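Local structure of transcriptional regulator nlh2 (Aquifex aeolicus, 4G3V) at residues 61-66 / 101-106; 107-112 / 131-136. The protein is a transcriptional regulator that probably activates sigma-54-dependent transcription under the control of its GAF domain, here in an inactive state. All blocks are in the same frame, centred on the assembly; numbering follows the deposited sequence.

Interaction 1 of 2, residues 61-66 / 101-106; sequences YGYFLN and NKTGIG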
# COMPACT_ATOMS: atom_id res chain seq x y z
N TYR A 61 -17.99 -0.56 -10.87
CA TYR A 61 -18.91 -0.96 -9.82
C TYR A 61 -19.94 0.13 -9.60
O TYR A 61 -19.60 1.32 -9.60
CB TYR A 61 -18.15 -1.24 -8.53
CG TYR A 61 -19.04 -1.79 -7.43
CD1 TYR A 61 -19.73 -0.94 -6.58
CD2 TYR A 61 -19.20 -3.16 -7.26
CE1 TYR A 61 -20.54 -1.42 -5.59
CE2 TYR A 61 -20.03 -3.66 -6.26
CZ TYR A 61 -20.70 -2.78 -5.43
OH TYR A 61 -21.52 -3.24 -4.43
N GLY A 62 -21.20 -0.27 -9.40
CA GLY A 62 -22.28 0.68 -9.24
C GLY A 62 -22.77 1.30 -10.54
O GLY A 62 -23.03 0.61 -11.52
N TYR A 63 -22.87 2.62 -10.56
CA TYR A 63 -23.42 3.35 -11.69
C TYR A 63 -22.65 3.10 -12.98
O TYR A 63 -23.23 3.12 -14.06
CB TYR A 63 -23.43 4.86 -11.40
CG TYR A 63 -23.96 5.67 -12.55
CD1 TYR A 63 -25.32 5.88 -12.72
CD2 TYR A 63 -23.09 6.22 -13.49
CE1 TYR A 63 -25.81 6.62 -13.78
CE2 TYR A 63 -23.57 6.96 -14.56
CZ TYR A 63 -24.93 7.15 -14.69
OH TYR A 63 -25.42 7.88 -15.75
N PHE A 64 -21.35 2.85 -12.86
CA PHE A 64 -20.51 2.65 -14.04
C PHE A 64 -20.66 1.27 -14.68
O PHE A 64 -20.08 1.01 -15.75
CB PHE A 64 -19.06 2.90 -13.67
CG PHE A 64 -18.81 4.31 -13.27
CD1 PHE A 64 -18.50 5.26 -14.23
CD2 PHE A 64 -18.91 4.70 -11.95
CE1 PHE A 64 -18.28 6.57 -13.88
CE2 PHE A 64 -18.69 6.01 -11.59
CZ PHE A 64 -18.37 6.95 -12.56
N LEU A 65 -21.41 0.39 -14.05
CA LEU A 65 -21.61 -0.94 -14.62
C LEU A 65 -22.14 -0.82 -16.05
O LEU A 65 -23.05 -0.03 -16.31
CB LEU A 65 -22.58 -1.74 -13.78
CG LEU A 65 -22.63 -3.23 -14.13
CD1 LEU A 65 -21.32 -3.91 -13.76
CD2 LEU A 65 -23.79 -3.89 -13.43
N ASN A 66 -21.56 -1.60 -16.96
CA ASN A 66 -22.01 -1.65 -18.35
C ASN A 66 -21.95 -0.30 -19.06
O ASN A 66 -22.84 0.04 -19.83
CB ASN A 66 -23.43 -2.22 -18.45
CG ASN A 66 -23.50 -3.68 -18.01
OD1 ASN A 66 -22.61 -4.47 -18.31
ND2 ASN A 66 -24.57 -4.03 -17.30
N ASN A 101 -17.95 15.00 -16.07
CA ASN A 101 -19.15 14.20 -15.90
C ASN A 101 -19.42 13.40 -17.15
O ASN A 101 -20.53 13.40 -17.66
CB ASN A 101 -20.35 15.08 -15.59
CG ASN A 101 -21.58 14.28 -15.26
OD1 ASN A 101 -21.51 13.05 -15.15
ND2 ASN A 101 -22.71 14.96 -15.08
N LYS A 102 -18.39 12.72 -17.65
CA LYS A 102 -18.50 12.01 -18.90
C LYS A 102 -19.67 11.03 -18.85
O LYS A 102 -20.48 10.94 -19.78
CB LYS A 102 -17.20 11.27 -19.21
CG LYS A 102 -17.21 10.50 -20.52
CD LYS A 102 -17.59 11.39 -21.70
CE LYS A 102 -17.78 10.59 -22.98
NZ LYS A 102 -18.24 11.46 -24.10
N THR A 103 -19.75 10.30 -17.74
CA THR A 103 -20.72 9.23 -17.57
C THR A 103 -22.08 9.73 -17.11
O THR A 103 -22.97 8.94 -16.83
CB THR A 103 -20.22 8.23 -16.54
OG1 THR A 103 -19.87 8.92 -15.33
CG2 THR A 103 -19.01 7.49 -17.08
N GLY A 104 -22.23 11.05 -17.01
CA GLY A 104 -23.49 11.62 -16.57
C GLY A 104 -23.86 11.19 -15.17
O GLY A 104 -25.00 11.39 -14.74
N ILE A 105 -22.91 10.60 -14.43
CA ILE A 105 -23.17 10.19 -13.06
C ILE A 105 -23.53 11.40 -12.23
O ILE A 105 -24.21 11.28 -11.21
CB ILE A 105 -21.96 9.47 -12.41
CG1 ILE A 105 -22.30 9.06 -10.98
CG2 ILE A 105 -20.72 10.37 -12.40
CD1 ILE A 105 -21.19 8.29 -10.27
N GLY A 106 -23.08 12.57 -12.67
CA GLY A 106 -23.35 13.81 -11.96
C GLY A 106 -24.75 13.91 -11.37
O GLY A 106 -24.91 14.20 -10.19
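Y63 and F64, side by side in the loop that joins strands 54-61 and 70-72 of this GAF domain, clamp T103 and I105 of the long loop before strand 113-122. Packing is tight on the inner side, where F64 and I105 are buried. There I105 CD1 lies 3.6 Å from CE2 of F64, while the other corner of that ring is taken by T103, whose CG2 sits 3.4 Å from F64 CE1. F46 of strand 44-51 meets the F64 ring edge-to-face. Y63, on the other side, is partly exposed yet closely packed, with CG anti to the backbone N (chi1 178°), a torsion that sends the phenol across to the second loop. I105 CA covers one face of the phenol in a CH-pi contact, 4.0 Å from the ring centroid, and K67 adds a cation-pi contact to the same ring. The loose part is the type I beta turn from N101 to G104: N101 does not touch the 61-66 loop, and K102 is exposed, its chain leading away from that loop. The turn presents its T103 carbonyl to the phenol edge: Y63 OH donates to T103 O at 2.9 Å, the C=O...donor angle being 161°.

Interaction 2 of 2, residues 107-112 / 131-136; sequences RLLTEK and TIFKEF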
# COMPACT_ATOMS: atom_id res chain seq x y z
N ARG A 107 -25.76 13.68 -12.20
CA ARG A 107 -27.15 13.88 -11.77
C ARG A 107 -27.57 12.89 -10.69
O ARG A 107 -28.57 13.10 -10.01
CB ARG A 107 -28.08 13.74 -12.97
CG ARG A 107 -28.20 12.32 -13.48
CD ARG A 107 -29.17 12.24 -14.65
NE ARG A 107 -29.98 11.03 -14.58
CZ ARG A 107 -29.51 9.81 -14.79
NH1 ARG A 107 -28.22 9.63 -15.09
NH2 ARG A 107 -30.31 8.76 -14.69
N LEU A 108 -26.80 11.82 -10.54
CA LEU A 108 -27.06 10.81 -9.52
C LEU A 108 -26.32 11.10 -8.21
O LEU A 108 -26.69 10.58 -7.15
CB LEU A 108 -26.67 9.42 -10.03
CG LEU A 108 -26.85 8.28 -9.02
CD1 LEU A 108 -28.31 8.19 -8.56
CD2 LEU A 108 -26.39 6.96 -9.62
N LEU A 109 -25.28 11.92 -8.28
CA LEU A 109 -24.52 12.31 -7.10
C LEU A 109 -25.25 13.37 -6.28
O LEU A 109 -26.03 14.15 -6.83
CB LEU A 109 -23.16 12.88 -7.51
CG LEU A 109 -22.25 11.99 -8.34
CD1 LEU A 109 -20.91 12.69 -8.61
CD2 LEU A 109 -22.03 10.67 -7.63
N THR A 110 -25.01 13.37 -4.97
CA THR A 110 -25.43 14.47 -4.10
C THR A 110 -24.30 15.48 -4.02
O THR A 110 -23.24 15.28 -4.59
CB THR A 110 -25.70 13.99 -2.67
OG1 THR A 110 -24.46 13.74 -2.00
CG2 THR A 110 -26.56 12.73 -2.66
N GLU A 111 -24.53 16.57 -3.29
CA GLU A 111 -23.51 17.60 -3.14
C GLU A 111 -22.39 17.14 -2.21
O GLU A 111 -21.31 17.74 -2.17
CB GLU A 111 -24.12 18.90 -2.62
CG GLU A 111 -23.13 20.05 -2.55
CD GLU A 111 -23.79 21.37 -2.24
OE1 GLU A 111 -24.97 21.56 -2.63
OE2 GLU A 111 -23.13 22.23 -1.61
N LYS A 112 -22.63 16.06 -1.46
CA LYS A 112 -21.63 15.57 -0.52
C LYS A 112 -20.62 14.62 -1.17
O LYS A 112 -19.56 14.34 -0.60
CB LYS A 112 -22.31 14.88 0.67
CG LYS A 112 -23.31 15.79 1.38
CD LYS A 112 -23.31 15.56 2.88
CE LYS A 112 -23.88 14.21 3.25
NZ LYS A 112 -24.18 14.12 4.72
N THR A 131 -10.67 5.40 -9.93
CA THR A 131 -11.51 6.54 -9.59
C THR A 131 -12.69 6.07 -8.76
O THR A 131 -13.38 5.10 -9.12
CB THR A 131 -12.02 7.22 -10.86
OG1 THR A 131 -10.91 7.75 -11.59
CG2 THR A 131 -13.02 8.34 -10.53
N ILE A 132 -12.93 6.75 -7.65
CA ILE A 132 -14.05 6.40 -6.78
C ILE A 132 -14.88 7.63 -6.44
O ILE A 132 -14.38 8.75 -6.44
CB ILE A 132 -13.57 5.71 -5.47
CG1 ILE A 132 -12.88 6.69 -4.53
CG2 ILE A 132 -12.62 4.57 -5.77
CD1 ILE A 132 -13.76 7.25 -3.46
N PHE A 133 -16.15 7.40 -6.15
CA PHE A 133 -17.04 8.45 -5.71
C PHE A 133 -17.60 8.05 -4.34
O PHE A 133 -18.04 6.91 -4.15
CB PHE A 133 -18.19 8.61 -6.69
CG PHE A 133 -17.78 9.15 -8.03
CD1 PHE A 133 -17.28 8.32 -9.00
CD2 PHE A 133 -17.90 10.51 -8.31
CE1 PHE A 133 -16.90 8.81 -10.23
CE2 PHE A 133 -17.53 11.01 -9.53
CZ PHE A 133 -17.02 10.15 -10.50
N LYS A 134 -17.57 8.96 -3.38
CA LYS A 134 -18.03 8.65 -2.05
C LYS A 134 -18.41 9.92 -1.29
O LYS A 134 -17.75 10.94 -1.43
CB LYS A 134 -16.95 7.89 -1.29
CG LYS A 134 -17.31 7.57 0.15
CD LYS A 134 -16.21 6.74 0.80
CE LYS A 134 -16.40 6.64 2.30
NZ LYS A 134 -17.63 5.88 2.64
N GLU A 135 -19.47 9.85 -0.49
CA GLU A 135 -19.90 10.98 0.32
C GLU A 135 -19.02 11.19 1.55
O GLU A 135 -18.65 10.24 2.23
CB GLU A 135 -21.34 10.78 0.80
CG GLU A 135 -22.39 10.86 -0.29
CD GLU A 135 -23.79 10.97 0.31
OE1 GLU A 135 -24.01 10.39 1.39
OE2 GLU A 135 -24.65 11.64 -0.29
N PHE A 136 -18.73 12.45 1.84
CA PHE A 136 -17.98 12.84 3.03
C PHE A 136 -18.65 14.05 3.65
O PHE A 136 -19.27 14.85 2.94
CB PHE A 136 -16.55 13.22 2.67
CG PHE A 136 -15.74 12.07 2.17
CD1 PHE A 136 -15.05 11.26 3.06
CD2 PHE A 136 -15.67 11.78 0.82
CE1 PHE A 136 -14.30 10.20 2.61
CE2 PHE A 136 -14.92 10.72 0.36
CZ PHE A 136 -14.23 9.92 1.25
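A mixed contact, part polar and part apolar, joins the end of the long loop before strand 113-122 to the last residues of strand 125-135, the antiparallel neighbour of strand 113-122 in the central sheet of the GAF fold. The loop makes an ST turn here, and T110 is its pivot. A chi1 of 75° turns T110 OG1 back over its own backbone, where it accepts from K112 N at 3.0 Å and donates to E135 OE2 at 2.7 Å. The threonine hydroxyl thus closes its own turn with one bond and reaches the strand with the other. The carboxylate oxygen is met on its anti side, 20° out of the carboxylate plane, and T110 CG2 also rests 3.2 Å from E135 OE2. A valine at T110 would probably leave K112 N and E135 OE2 without their shared hydroxyl partner, freeing the turn to shift and the carboxylate to swing. The ammonium group of K112 does not touch this carboxylate, its NZ lying 5.0 Å from E135 OE1, too far for a salt bridge, though the opposite charges may attract weakly. On the buried side the contact is apolar: L109 points toward the strand and crosses F133 at about a right angle, with L109 CD1 3.7 Å from F133 CD2. L115 of strand 113-122 also packs on F133, while V93 lies against L109. At the end of strand 125-135 the backbones themselves meet. K112 O takes a CA-H...O contact from E135 CA, and F136 N donates to K112 O at 3.2 Å from above the carbonyl plane.

In the fold
Interactions 1 and 2 follow one another in the chain, for 101-106 runs directly into 107-112, and one long loop is thereby fastened first to the 61-66 loop and then to strand 125-135. Their centres are 11 Å apart, each about 13 Å from the centre of the chain. F133 joins them: its CE1 lies 3.3 Å from F64 CZ, and I105 CD1 comes within 4.1 Å of F133 CD1, making one apolar cluster of the two buried sides. Nearer the surface, L108 CD2 packs 3.5 Å from Y63 CD1, and R107 NH1 makes a weak hydrogen bond to Y63 OH. H44 of strand 44-51, which pairs with strand 125-135, touches F64, I105 and L108.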